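PDB 3G02: epoxide hydrolase from Aspergillus niger, which probably hydrolyses epoxides to vicinal diols through the catalytic machinery of an alpha/beta hydrolase, here as an enantioselective variant obtained by directed evolution. Local coordinates for residues 348-353 / 373-378; 343-348 / 365-370; 113-118 / 187-192. The protein carries 9 engineered substitutions. All blocks are in the same frame, centred on the assembly; numbering follows the deposited sequence. Where two conformers were deposited one is given.

How the interactions relate
Along the chain interaction 3 closes first, joining strands 110-115 and 187-191 at the middle of the mixed sheet. Interactions 2 and 1 follow, their segments alternating: strand 340-345 pairs with the outermost strand 362-369, and the loops that continue from these two strands then meet in interaction 1. The two share Lys-348 and touch, with centres about 10 Å apart, whereas interaction 3 lies about 15 Å from interaction 1 and 16 Å from interaction 2, centre to centre. Interactions 2 and 3 are thus strand pairings within one sheet, from whose strand ends the loops bring together Asp-193 and His-375, both predicted active-site residues.

Interaction 1. Residues 348-353 / 373-378; sequences KDLVPV and GGHFAA. Engineered in segment 348-353: Val-351 (natural residue Cys).
Asp-349 OD1 is gripped by two N-H groups, one from His-375 across the contact and one from the next residue of its own loop. His-375 ND1 donates to it at 2.7 Å, meeting the syn side of the carboxylate, while Leu-350 N reaches the anti side. This His-carboxylate pair sits in the loops of the alpha/beta hydrolase fold, in an arrangement consistent with the nucleophile-histidine-acid triad of that family; His-375 is a predicted active-site residue, and its side chain touches Asp-193, the predicted nucleophile. The acceptor lies almost in the imidazole plane, yet the carboxylate is twisted 65° from the ring. OD2 is occupied as well: one water links it to the carbonyl O of His-375, a second to Gly-374 O.

Leu-350 covers one face of the imidazole. Its CD1 stands 3.8 Å from the ring centroid of His-375 in a CH-pi contact, and its CG packs against ND1. With CG of His-375 anti to the backbone N (chi1 175°), the ring turns its ND1 edge to the carboxylate while one face lies against Leu-350; it also meets Trp-285 edge-to-face.

Earlier in both segments the backbones join directly, Lys-348 N donating to Gly-373 O at 3.2 Å. Asp-287 clasps the same two residues: its OD1 forms a salt bridge with Lys-348 NZ and its OD2 accepts from Gly-373 N.

Interaction 2. Residues 343-348 / 365-370; sequences FSFFPK and VFFRDH
His-370 sets the CD2 edge of its imidazole over one face of the Phe-346 ring. The planes are only 10° from parallel but slid apart, so that the rings barely overlap; centroids of the Phe-346 and His-370 rings are 4.7 Å from each other, and the closest approach is made by Phe-346 CE1 to His-370 CD2, at 3.6 Å. Three more aromatic rings gather on one side of the strands. Phe-367 reaches between Phe-343 and Phe-345, its CE1 against Phe-343 CD2 at 3.8 Å and its CZ against Phe-345 CB at 3.6 Å. All three have CG anti to the backbone N (chi1 of Phe-345 179°), which lets the rings lie side by side and point the same way.

Beneath this shell is the backbone pairing of a parallel sheet. Phe-345 N donates to Arg-368 O at 2.8 Å in an almost straight bond, Arg-368 N donates to Phe-343 O, and Phe-343 N to Phe-366 O. Beyond them His-370 N gives only a weak bond to Phe-345 O. The two strands belong to a beta-alpha-beta unit, and its helix 355-358 packs against Phe-343 and Phe-367.

Helix 382-396 lies against the side carrying Ser-344 and Arg-368. From it, Asp-388 OD2 is hydrogen-bonded to both Ser-344 OG and His-370 NE2; Ser-344 OG is also hydrogen-bonded to His-213 NE2. One carboxylate oxygen thus links the two segments, and this acid would probably also favour a protonated imidazole at His-370.

Interaction 3. Residues 113-118 / 187-192; sequences ALLHGW and YIIQGG
Ala-113 lies between Ile-188 and Gln-190, bonded to both: its N donates to Ile-188 O at 3.0 Å, and its O accepts from Gln-190 N at 2.9 Å. Its small side chain meets the far end of Ile-189, CB against CD1 at 3.7 Å, where chi2 of -61° curls CD1 back over the alanine. Leu-115 points to the same face and takes the other branch of this isoleucine, its CD1 touching Ile-189 CG2 at 3.8 Å. Its backbone bonds on both sides, N donating to Gln-190 O at 2.8 Å and O accepting a weak bond of 3.4 Å from Gly-192 N. Beyond this apolar patch, Val-174 and Met-178 of helix 167-180 pack on Leu-115 and Ala-113, and helix 194-205 on Leu-115 and Ile-189.

These are adjacent parallel strands in the central sheet of the alpha/beta hydrolase fold. Strand 187-191 runs into what is consistent with the nucleophile elbow, a tight turn that carries the predicted nucleophile Asp-193 and leads to helix 194-205. Strand 110-115 is followed by His-116 and Gly-117, the start of a His-Gly-X-Pro sequence familiar in epoxide hydrolases, and Trp-118 N is hydrogen-bonded to Asp-193 OD2.

The side chain of Gln-190 points to the other face, with CB 4.0 Å from Leu-114 CG. Its backbone O also receives a CA-H contact from Leu-114. The chain bends at chi2 (-66°), and OE1 is hydrogen-bonded to Asn-215 ND2 and His-213 ND1, so the buried amide oxygen has two partners.

Interaction 1. Residues 348-353 / 373-378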
ATOM      1  N   LYS A 348      -0.577   7.934 -22.972  1.00 14.04           N
ATOM      2  CA  LYS A 348       0.066   7.879 -21.659  1.00 14.36           C
ATOM      3  C   LYS A 348      -0.907   7.481 -20.561  1.00 14.00           C
ATOM      4  O   LYS A 348      -0.658   7.701 -19.372  1.00 14.43           O
ATOM      5  CB  LYS A 348       0.785   9.193 -21.341  1.00 14.48           C
ATOM      6  CG  LYS A 348       2.008   9.408 -22.220  1.00 15.94           C
ATOM      7  CD  LYS A 348       2.843  10.583 -21.773  1.00 18.76           C
ATOM      8  CE  LYS A 348       3.998  10.798 -22.738  1.00 19.99           C
ATOM      9  NZ  LYS A 348       4.868  11.937 -22.340  1.00 21.96           N
ATOM     10  N   ASP A 349      -2.019   6.877 -20.963  1.00 13.65           N
ATOM     11  CA  ASP A 349      -2.929   6.262 -20.008  1.00 12.93           C
ATOM     12  C   ASP A 349      -2.246   5.042 -19.375  1.00 12.56           C
ATOM     13  O   ASP A 349      -1.174   4.625 -19.815  1.00 12.55           O
ATOM     14  CB  ASP A 349      -4.236   5.869 -20.691  1.00 13.20           C
ATOM     15  CG  ASP A 349      -5.433   5.944 -19.758  1.00 13.49           C
ATOM     16  OD1 ASP A 349      -5.263   5.811 -18.524  1.00 13.34           O
ATOM     17  OD2 ASP A 349      -6.556   6.124 -20.258  1.00 15.15           O
ATOM     18  N   LEU A 350      -2.870   4.481 -18.345  1.00 11.95           N
ATOM     19  CA  LEU A 350      -2.231   3.466 -17.502  1.00 11.82           C
ATOM     20  C   LEU A 350      -2.018   2.134 -18.203  1.00 11.91           C
ATOM     21  O   LEU A 350      -0.967   1.510 -18.057  1.00 11.76           O
ATOM     22  CB  LEU A 350      -3.047   3.240 -16.222  1.00 11.43           C
ATOM     23  CG  LEU A 350      -3.444   4.498 -15.445  1.00 11.17           C
ATOM     24  CD1 LEU A 350      -4.270   4.133 -14.225  1.00 11.12           C
ATOM     25  CD2 LEU A 350      -2.200   5.278 -15.048  1.00 11.16           C
ATOM     26  N   VAL A 351      -3.020   1.706 -18.960  1.00 12.06           N
ATOM     27  CA  VAL A 351      -3.026   0.371 -19.542  1.00 12.61           C
ATOM     28  C   VAL A 351      -3.469   0.477 -21.005  1.00 12.51           C
ATOM     29  O   VAL A 351      -4.581   0.076 -21.361  1.00 12.51           O
ATOM     30  CB  VAL A 351      -3.901  -0.600 -18.706  1.00 12.71           C
ATOM     31  CG1 VAL A 351      -3.188  -0.963 -17.407  1.00 13.58           C
ATOM     32  CG2 VAL A 351      -5.264   0.013 -18.387  1.00 13.22           C
ATOM     33  N   PRO A 352      -2.593   1.047 -21.855  1.00 12.78           N
ATOM     34  CA  PRO A 352      -2.987   1.442 -23.208  1.00 13.20           C
ATOM     35  C   PRO A 352      -3.078   0.277 -24.192  1.00 13.56           C
ATOM     36  O   PRO A 352      -2.230   0.127 -25.080  1.00 14.15           O
ATOM     37  CB  PRO A 352      -1.916   2.465 -23.608  1.00 13.20           C
ATOM     38  CG  PRO A 352      -0.731   2.155 -22.762  1.00 13.45           C
ATOM     39  CD  PRO A 352      -1.178   1.355 -21.572  1.00 12.78           C
ATOM     40  N   VAL A 353      -4.123  -0.530 -24.018  1.00 13.90           N
ATOM     41  CA  VAL A 353      -4.427  -1.652 -24.905  1.00 14.07           C
ATOM     42  C   VAL A 353      -4.868  -1.126 -26.275  1.00 14.37           C
ATOM     43  O   VAL A 353      -5.482  -0.059 -26.357  1.00 14.42           O
ATOM     44  CB  VAL A 353      -5.500  -2.608 -24.297  1.00 13.88           C
ATOM     45  CG1 VAL A 353      -4.929  -3.353 -23.102  1.00 14.13           C
ATOM     46  CG2 VAL A 353      -6.768  -1.859 -23.904  1.00 13.86           C
ATOM     47  N   GLY A 373      -1.597  13.219 -24.069  1.00 14.83           N
ATOM     48  CA  GLY A 373      -2.556  13.059 -22.987  1.00 13.39           C
ATOM     49  C   GLY A 373      -2.344  11.783 -22.199  1.00 12.16           C
ATOM     50  O   GLY A 373      -2.018  10.731 -22.758  1.00 11.64           O
ATOM     51  N   GLY A 374      -2.536  11.884 -20.887  1.00 11.32           N
ATOM     52  CA  GLY A 374      -2.392  10.749 -19.991  1.00 10.62           C
ATOM     53  C   GLY A 374      -3.721  10.226 -19.483  1.00 10.08           C
ATOM     54  O   GLY A 374      -4.738  10.267 -20.181  1.00  9.65           O
ATOM     55  N   HIS A 375      -3.707   9.745 -18.246  1.00  9.50           N
ATOM     56  CA  HIS A 375      -4.855   9.060 -17.668  1.00  9.67           C
ATOM     57  C   HIS A 375      -6.055   9.954 -17.362  1.00  9.72           C
ATOM     58  O   HIS A 375      -7.204   9.535 -17.535  1.00  9.60           O
ATOM     59  CB  HIS A 375      -4.427   8.334 -16.396  1.00  9.35           C
ATOM     60  CG  HIS A 375      -5.563   7.696 -15.667  1.00  9.42           C
ATOM     61  ND1 HIS A 375      -6.184   6.553 -16.119  1.00  9.29           N
ATOM     62  CD2 HIS A 375      -6.200   8.050 -14.527  1.00  9.80           C
ATOM     63  CE1 HIS A 375      -7.152   6.224 -15.282  1.00  9.63           C
ATOM     64  NE2 HIS A 375      -7.183   7.116 -14.308  1.00  9.76           N
ATOM     65  N   PHE A 376      -5.793  11.164 -16.877  1.00 10.09           N
ATOM     66  CA  PHE A 376      -6.860  12.068 -16.473  1.00 10.24           C
ATOM     67  C   PHE A 376      -7.369  12.859 -17.682  1.00 10.57           C
ATOM     68  O   PHE A 376      -7.254  14.088 -17.736  1.00 10.87           O
ATOM     69  CB  PHE A 376      -6.375  12.994 -15.351  1.00 10.19           C
ATOM     70  CG  PHE A 376      -6.032  12.274 -14.067  1.00  9.86           C
ATOM     71  CD1 PHE A 376      -7.033  11.925 -13.168  1.00 10.97           C
ATOM     72  CD2 PHE A 376      -4.718  11.950 -13.757  1.00 10.16           C
ATOM     73  CE1 PHE A 376      -6.732  11.253 -11.983  1.00 11.15           C
ATOM     74  CE2 PHE A 376      -4.403  11.292 -12.570  1.00  9.92           C
ATOM     75  CZ  PHE A 376      -5.414  10.944 -11.681  1.00 10.40           C
ATOM     76  N   ALA A 377      -7.944  12.141 -18.646  1.00 10.75           N
ATOM     77  CA  ALA A 377      -8.304  12.715 -19.942  1.00 10.92           C
ATOM     78  C   ALA A 377      -9.189  13.958 -19.857  1.00 11.06           C
ATOM     79  O   ALA A 377      -8.948  14.934 -20.561  1.00 10.92           O
ATOM     80  CB  ALA A 377      -8.946  11.666 -20.829  1.00 11.27           C
ATOM     81  N   ALA A 378     -10.203  13.921 -18.997  1.00 11.65           N
ATOM     82  CA  ALA A 378     -11.101  15.068 -18.836  1.00 11.73           C
ATOM     83  C   ALA A 378     -10.376  16.313 -18.319  1.00 11.88           C
ATOM     84  O   ALA A 378     -10.733  17.432 -18.687  1.00 12.01           O
ATOM     85  CB  ALA A 378     -12.279  14.710 -17.938  1.00 11.89           C
TER
HETATM   86  O   HOH W   1      -8.148   7.614 -19.113  1.00 16.81           O
HETATM   87  O   HOH W   2      -7.281   8.665 -21.057  1.00 27.62           O

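Interaction 2. Residues 343-348 / 365-370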
ATOM      1  N   PHE A 343     -14.549   4.448 -28.288  1.00 12.02           N
ATOM      2  CA  PHE A 343     -13.345   4.538 -27.478  1.00 11.86           C
ATOM      3  C   PHE A 343     -12.447   5.701 -27.876  1.00 11.94           C
ATOM      4  O   PHE A 343     -12.229   5.953 -29.064  1.00 12.07           O
ATOM      5  CB  PHE A 343     -12.559   3.228 -27.529  1.00 11.70           C
ATOM      6  CG  PHE A 343     -11.595   3.065 -26.388  1.00 11.56           C
ATOM      7  CD1 PHE A 343     -12.017   2.502 -25.183  1.00 11.17           C
ATOM      8  CD2 PHE A 343     -10.273   3.487 -26.507  1.00 11.26           C
ATOM      9  CE1 PHE A 343     -11.132   2.359 -24.121  1.00 11.79           C
ATOM     10  CE2 PHE A 343      -9.387   3.353 -25.444  1.00 11.27           C
ATOM     11  CZ  PHE A 343      -9.820   2.783 -24.254  1.00 11.00           C
ATOM     12  N   SER A 344     -11.937   6.404 -26.865  1.00 11.53           N
ATOM     13  CA  SER A 344     -10.913   7.430 -27.052  1.00 11.29           C
ATOM     14  C   SER A 344      -9.615   6.978 -26.395  1.00 11.30           C
ATOM     15  O   SER A 344      -9.562   6.762 -25.179  1.00 10.73           O
ATOM     16  CB  SER A 344     -11.361   8.769 -26.469  1.00 11.48           C
ATOM     17  OG  SER A 344     -12.429   9.322 -27.214  1.00 11.90           O
ATOM     18  N   PHE A 345      -8.578   6.842 -27.217  1.00 11.37           N
ATOM     19  CA  PHE A 345      -7.286   6.312 -26.805  1.00 11.62           C
ATOM     20  C   PHE A 345      -6.315   7.451 -26.548  1.00 11.73           C
ATOM     21  O   PHE A 345      -6.061   8.273 -27.431  1.00 11.78           O
ATOM     22  CB  PHE A 345      -6.737   5.385 -27.904  1.00 11.79           C
ATOM     23  CG  PHE A 345      -5.389   4.790 -27.599  1.00 11.91           C
ATOM     24  CD1 PHE A 345      -5.282   3.488 -27.108  1.00 12.73           C
ATOM     25  CD2 PHE A 345      -4.221   5.517 -27.831  1.00 11.88           C
ATOM     26  CE1 PHE A 345      -4.035   2.926 -26.840  1.00 12.56           C
ATOM     27  CE2 PHE A 345      -2.968   4.965 -27.559  1.00 12.77           C
ATOM     28  CZ  PHE A 345      -2.876   3.666 -27.062  1.00 13.04           C
ATOM     29  N   PHE A 346      -5.781   7.492 -25.331  1.00 11.90           N
ATOM     30  CA  PHE A 346      -4.718   8.423 -24.967  1.00 12.13           C
ATOM     31  C   PHE A 346      -3.464   7.622 -24.611  1.00 12.52           C
ATOM     32  O   PHE A 346      -3.540   6.666 -23.837  1.00 12.25           O
ATOM     33  CB  PHE A 346      -5.174   9.334 -23.825  1.00 12.17           C
ATOM     34  CG  PHE A 346      -6.330  10.218 -24.196  1.00 11.52           C
ATOM     35  CD1 PHE A 346      -6.110  11.444 -24.823  1.00 11.58           C
ATOM     36  CD2 PHE A 346      -7.643   9.819 -23.952  1.00 11.27           C
ATOM     37  CE1 PHE A 346      -7.172  12.261 -25.183  1.00 11.06           C
ATOM     38  CE2 PHE A 346      -8.715  10.636 -24.309  1.00 12.13           C
ATOM     39  CZ  PHE A 346      -8.477  11.859 -24.923  1.00 11.70           C
ATOM     40  N   PRO A 347      -2.309   7.993 -25.196  1.00 13.00           N
ATOM     41  CA  PRO A 347      -1.143   7.104 -25.196  1.00 13.54           C
ATOM     42  C   PRO A 347      -0.463   6.932 -23.842  1.00 13.83           C
ATOM     43  O   PRO A 347       0.161   5.895 -23.604  1.00 14.16           O
ATOM     44  CB  PRO A 347      -0.189   7.781 -26.187  1.00 13.41           C
ATOM     45  CG  PRO A 347      -0.544   9.215 -26.125  1.00 13.29           C
ATOM     46  CD  PRO A 347      -2.031   9.265 -25.886  1.00 13.18           C
ATOM     47  N   LYS A 348      -0.577   7.934 -22.972  1.00 14.04           N
ATOM     48  CA  LYS A 348       0.066   7.879 -21.659  1.00 14.36           C
ATOM     49  C   LYS A 348      -0.907   7.481 -20.561  1.00 14.00           C
ATOM     50  O   LYS A 348      -0.658   7.701 -19.372  1.00 14.43           O
ATOM     51  CB  LYS A 348       0.785   9.193 -21.341  1.00 14.48           C
ATOM     52  CG  LYS A 348       2.008   9.408 -22.220  1.00 15.94           C
ATOM     53  CD  LYS A 348       2.843  10.583 -21.773  1.00 18.76           C
ATOM     54  CE  LYS A 348       3.998  10.798 -22.738  1.00 19.99           C
ATOM     55  NZ  LYS A 348       4.868  11.937 -22.340  1.00 21.96           N
ATOM     56  N   VAL A 365     -17.831   0.815 -32.808  1.00 17.77           N
ATOM     57  CA  VAL A 365     -18.198   1.513 -34.044  1.00 17.82           C
ATOM     58  C   VAL A 365     -17.488   2.860 -34.161  1.00 17.75           C
ATOM     59  O   VAL A 365     -17.594   3.547 -35.180  1.00 17.80           O
ATOM     60  CB  VAL A 365     -19.733   1.730 -34.138  1.00 17.82           C
ATOM     61  CG1 VAL A 365     -20.463   0.392 -34.244  1.00 18.21           C
ATOM     62  CG2 VAL A 365     -20.252   2.536 -32.947  1.00 18.31           C
ATOM     63  N   PHE A 366     -16.760   3.228 -33.111  1.00 17.49           N
ATOM     64  CA  PHE A 366     -16.138   4.543 -33.016  1.00 17.44           C
ATOM     65  C   PHE A 366     -14.828   4.416 -32.250  1.00 17.42           C
ATOM     66  O   PHE A 366     -14.804   3.911 -31.129  1.00 17.38           O
ATOM     67  CB  PHE A 366     -17.100   5.505 -32.313  1.00 17.29           C
ATOM     68  CG  PHE A 366     -16.571   6.903 -32.134  1.00 17.52           C
ATOM     69  CD1 PHE A 366     -15.783   7.233 -31.031  1.00 17.35           C
ATOM     70  CD2 PHE A 366     -16.901   7.905 -33.041  1.00 17.30           C
ATOM     71  CE1 PHE A 366     -15.311   8.526 -30.853  1.00 17.47           C
ATOM     72  CE2 PHE A 366     -16.433   9.204 -32.871  1.00 17.65           C
ATOM     73  CZ  PHE A 366     -15.639   9.515 -31.775  1.00 17.38           C
ATOM     74  N   PHE A 367     -13.742   4.862 -32.872  1.00 17.36           N
ATOM     75  CA  PHE A 367     -12.429   4.855 -32.240  1.00 17.64           C
ATOM     76  C   PHE A 367     -11.664   6.106 -32.633  1.00 18.02           C
ATOM     77  O   PHE A 367     -11.635   6.484 -33.805  1.00 18.22           O
ATOM     78  CB  PHE A 367     -11.638   3.603 -32.636  1.00 17.71           C
ATOM     79  CG  PHE A 367     -10.326   3.455 -31.911  1.00 17.62           C
ATOM     80  CD1 PHE A 367     -10.258   2.773 -30.698  1.00 17.88           C
ATOM     81  CD2 PHE A 367      -9.155   3.993 -32.440  1.00 17.87           C
ATOM     82  CE1 PHE A 367      -9.046   2.635 -30.022  1.00 18.03           C
ATOM     83  CE2 PHE A 367      -7.940   3.858 -31.772  1.00 18.70           C
ATOM     84  CZ  PHE A 367      -7.886   3.176 -30.563  1.00 17.81           C
ATOM     85  N   ARG A 368     -11.056   6.750 -31.643  1.00 18.03           N
ATOM     86  CA  ARG A 368     -10.198   7.906 -31.888  1.00 18.47           C
ATOM     87  C   ARG A 368      -8.901   7.770 -31.109  1.00 18.50           C
ATOM     88  O   ARG A 368      -8.920   7.525 -29.898  1.00 18.33           O
ATOM     89  CB  ARG A 368     -10.895   9.213 -31.493  1.00 18.64           C
ATOM     90  CG  ARG A 368     -12.159   9.548 -32.277  1.00 20.22           C
ATOM     91  CD  ARG A 368     -11.864  10.212 -33.618  1.00 22.27           C
ATOM     92  NE  ARG A 368     -13.088  10.637 -34.302  1.00 23.20           N
ATOM     93  CZ  ARG A 368     -13.832   9.856 -35.086  1.00 24.33           C
ATOM     94  NH1 ARG A 368     -13.492   8.590 -35.302  1.00 24.57           N
ATOM     95  NH2 ARG A 368     -14.924  10.344 -35.659  1.00 24.91           N
ATOM     96  N   ASP A 369      -7.788   7.913 -31.829  0.50 18.60           N
ATOM     97  CA  ASP A 369      -6.443   7.985 -31.261  0.50 18.86           C
ATOM     98  C   ASP A 369      -6.085   9.435 -30.968  0.50 18.54           C
ATOM     99  O   ASP A 369      -6.620  10.351 -31.603  0.50 18.38           O
ATOM    100  CB  ASP A 369      -5.418   7.429 -32.256  0.50 19.33           C
ATOM    101  CG  ASP A 369      -5.211   5.932 -32.125  0.50 20.44           C
ATOM    102  OD1 ASP A 369      -5.098   5.432 -30.984  0.50 21.99           O
ATOM    103  OD2 ASP A 369      -5.137   5.255 -33.171  0.50 22.06           O
ATOM    104  N   HIS A 370      -5.182   9.646 -30.013  1.00 18.15           N
ATOM    105  CA  HIS A 370      -4.627  10.970 -29.783  1.00 17.78           C
ATOM    106  C   HIS A 370      -3.128  10.885 -29.569  1.00 17.78           C
ATOM    107  O   HIS A 370      -2.622   9.883 -29.060  1.00 17.86           O
ATOM    108  CB  HIS A 370      -5.334  11.654 -28.616  1.00 17.50           C
ATOM    109  CG  HIS A 370      -6.793  11.864 -28.856  1.00 16.39           C
ATOM    110  ND1 HIS A 370      -7.279  12.908 -29.613  1.00 16.46           N
ATOM    111  CD2 HIS A 370      -7.872  11.136 -28.483  1.00 15.91           C
ATOM    112  CE1 HIS A 370      -8.596  12.827 -29.676  1.00 15.67           C
ATOM    113  NE2 HIS A 370      -8.980  11.760 -28.999  1.00 15.01           N
TER

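Interaction 3. Residues 113-118 / 187-192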
ATOM      1  N   ALA A 113     -24.515  10.627 -19.020  1.00 11.00           N
ATOM      2  CA  ALA A 113     -23.857  10.642 -17.711  1.00 10.23           C
ATOM      3  C   ALA A 113     -22.378  10.363 -17.916  1.00  9.92           C
ATOM      4  O   ALA A 113     -22.010   9.442 -18.638  1.00  9.82           O
ATOM      5  CB  ALA A 113     -24.469   9.612 -16.765  1.00 10.58           C
ATOM      6  N   LEU A 114     -21.546  11.176 -17.274  1.00  9.47           N
ATOM      7  CA  LEU A 114     -20.097  11.058 -17.398  1.00  9.27           C
ATOM      8  C   LEU A 114     -19.545  10.607 -16.054  1.00  8.97           C
ATOM      9  O   LEU A 114     -19.812  11.235 -15.029  1.00  8.56           O
ATOM     10  CB  LEU A 114     -19.478  12.391 -17.844  1.00  9.76           C
ATOM     11  CG  LEU A 114     -20.008  12.946 -19.178  1.00 10.60           C
ATOM     12  CD1 LEU A 114     -21.128  13.951 -18.952  1.00 11.54           C
ATOM     13  CD2 LEU A 114     -18.894  13.586 -19.994  1.00 11.39           C
ATOM     14  N   LEU A 115     -18.786   9.515 -16.080  1.00  8.49           N
ATOM     15  CA  LEU A 115     -18.422   8.789 -14.866  1.00  8.36           C
ATOM     16  C   LEU A 115     -16.936   8.827 -14.548  1.00  7.96           C
ATOM     17  O   LEU A 115     -16.108   8.359 -15.337  1.00  7.89           O
ATOM     18  CB  LEU A 115     -18.885   7.332 -14.946  1.00  8.41           C
ATOM     19  CG  LEU A 115     -20.350   7.058 -15.300  1.00  8.65           C
ATOM     20  CD1 LEU A 115     -20.606   5.562 -15.232  1.00  9.10           C
ATOM     21  CD2 LEU A 115     -21.299   7.804 -14.373  1.00  9.14           C
ATOM     22  N   HIS A 116     -16.626   9.370 -13.373  1.00  7.57           N
ATOM     23  CA  HIS A 116     -15.260   9.447 -12.875  1.00  7.78           C
ATOM     24  C   HIS A 116     -14.803   8.117 -12.262  1.00  7.70           C
ATOM     25  O   HIS A 116     -15.568   7.154 -12.172  1.00  7.81           O
ATOM     26  CB  HIS A 116     -15.158  10.591 -11.849  1.00  7.72           C
ATOM     27  CG  HIS A 116     -15.706  10.251 -10.495  1.00  8.05           C
ATOM     28  ND1 HIS A 116     -16.948  10.664 -10.058  1.00  9.64           N
ATOM     29  CD2 HIS A 116     -15.169   9.540  -9.479  1.00  6.05           C
ATOM     30  CE1 HIS A 116     -17.152  10.213  -8.829  1.00  5.41           C
ATOM     31  NE2 HIS A 116     -16.086   9.524  -8.458  1.00  9.56           N
ATOM     32  N   GLY A 117     -13.545   8.080 -11.835  1.00  7.47           N
ATOM     33  CA  GLY A 117     -13.007   6.951 -11.084  1.00  7.19           C
ATOM     34  C   GLY A 117     -12.184   7.451  -9.909  1.00  6.75           C
ATOM     35  O   GLY A 117     -12.464   8.519  -9.343  1.00  6.90           O
ATOM     36  N   TRP A 118     -11.166   6.674  -9.543  1.00  6.70           N
ATOM     37  CA  TRP A 118     -10.300   6.998  -8.411  1.00  6.51           C
ATOM     38  C   TRP A 118      -8.917   7.349  -8.951  1.00  6.60           C
ATOM     39  O   TRP A 118      -8.414   6.642  -9.819  1.00  6.39           O
ATOM     40  CB  TRP A 118     -10.200   5.787  -7.468  1.00  6.71           C
ATOM     41  CG  TRP A 118      -9.438   6.094  -6.205  1.00  6.23           C
ATOM     42  CD1 TRP A 118      -9.968   6.406  -4.983  1.00  6.77           C
ATOM     43  CD2 TRP A 118      -8.010   6.139  -6.046  1.00  6.33           C
ATOM     44  NE1 TRP A 118      -8.962   6.649  -4.075  1.00  6.29           N
ATOM     45  CE2 TRP A 118      -7.752   6.490  -4.703  1.00  6.21           C
ATOM     46  CE3 TRP A 118      -6.925   5.917  -6.911  1.00  6.77           C
ATOM     47  CZ2 TRP A 118      -6.452   6.636  -4.206  1.00  6.31           C
ATOM     48  CZ3 TRP A 118      -5.634   6.053  -6.416  1.00  6.21           C
ATOM     49  CH2 TRP A 118      -5.409   6.409  -5.074  1.00  6.48           C
ATOM     50  N   TYR A 187     -30.294   6.789 -22.411  1.00 15.10           N
ATOM     51  CA  TYR A 187     -29.161   7.664 -22.116  1.00 14.58           C
ATOM     52  C   TYR A 187     -27.866   7.036 -22.610  1.00 14.10           C
ATOM     53  O   TYR A 187     -27.814   5.837 -22.897  1.00 14.32           O
ATOM     54  CB  TYR A 187     -29.071   7.986 -20.617  1.00 14.35           C
ATOM     55  CG  TYR A 187     -28.910   6.777 -19.718  1.00 14.50           C
ATOM     56  CD1 TYR A 187     -27.653   6.206 -19.497  1.00 13.48           C
ATOM     57  CD2 TYR A 187     -30.009   6.209 -19.084  1.00 14.03           C
ATOM     58  CE1 TYR A 187     -27.503   5.094 -18.674  1.00 13.77           C
ATOM     59  CE2 TYR A 187     -29.868   5.103 -18.250  1.00 14.22           C
ATOM     60  CZ  TYR A 187     -28.614   4.552 -18.055  1.00 14.23           C
ATOM     61  OH  TYR A 187     -28.472   3.455 -17.239  1.00 14.21           O
ATOM     62  N   ILE A 188     -26.825   7.863 -22.702  1.00 13.74           N
ATOM     63  CA  ILE A 188     -25.492   7.415 -23.080  1.00 13.55           C
ATOM     64  C   ILE A 188     -24.568   7.569 -21.874  1.00 12.77           C
ATOM     65  O   ILE A 188     -24.746   8.479 -21.062  1.00 12.81           O
ATOM     66  CB  ILE A 188     -24.950   8.222 -24.289  1.00 13.29           C
ATOM     67  CG1 ILE A 188     -25.832   7.972 -25.520  1.00 13.92           C
ATOM     68  CG2 ILE A 188     -23.493   7.861 -24.594  1.00 13.85           C
ATOM     69  CD1 ILE A 188     -25.496   8.844 -26.709  1.00 14.31           C
ATOM     70  N   ILE A 189     -23.604   6.657 -21.760  1.00 12.50           N
ATOM     71  CA  ILE A 189     -22.579   6.730 -20.720  1.00 12.43           C
ATOM     72  C   ILE A 189     -21.223   7.059 -21.330  1.00 11.95           C
ATOM     73  O   ILE A 189     -20.821   6.455 -22.322  1.00 12.29           O
ATOM     74  CB  ILE A 189     -22.474   5.399 -19.928  1.00 12.43           C
ATOM     75  CG1 ILE A 189     -23.768   5.120 -19.157  1.00 13.00           C
ATOM     76  CG2 ILE A 189     -21.259   5.407 -18.979  1.00 12.61           C
ATOM     77  CD1 ILE A 189     -24.131   6.174 -18.109  1.00 13.15           C
ATOM     78  N   GLN A 190     -20.537   8.029 -20.727  1.00 11.51           N
ATOM     79  CA  GLN A 190     -19.127   8.278 -20.984  1.00 11.00           C
ATOM     80  C   GLN A 190     -18.415   7.874 -19.699  1.00 10.51           C
ATOM     81  O   GLN A 190     -18.835   8.265 -18.614  1.00 10.38           O
ATOM     82  CB  GLN A 190     -18.882   9.763 -21.273  1.00 10.97           C
ATOM     83  CG  GLN A 190     -17.610  10.064 -22.074  1.00 11.15           C
ATOM     84  CD  GLN A 190     -16.330   9.742 -21.324  1.00 11.19           C
ATOM     85  OE1 GLN A 190     -15.484   8.984 -21.805  1.00 12.01           O
ATOM     86  NE2 GLN A 190     -16.180  10.322 -20.142  1.00 10.14           N
ATOM     87  N   GLY A 191     -17.372   7.063 -19.819  1.00  9.86           N
ATOM     88  CA  GLY A 191     -16.652   6.597 -18.638  1.00  9.55           C
ATOM     89  C   GLY A 191     -15.157   6.474 -18.817  1.00  9.01           C
ATOM     90  O   GLY A 191     -14.662   6.220 -19.917  1.00  9.26           O
ATOM     91  N   GLY A 192     -14.442   6.681 -17.714  1.00  8.60           N
ATOM     92  CA  GLY A 192     -13.013   6.415 -17.619  1.00  8.51           C
ATOM     93  C   GLY A 192     -12.743   5.737 -16.291  1.00  8.28           C
ATOM     94  O   GLY A 192     -13.590   5.767 -15.393  1.00  8.12           O
TER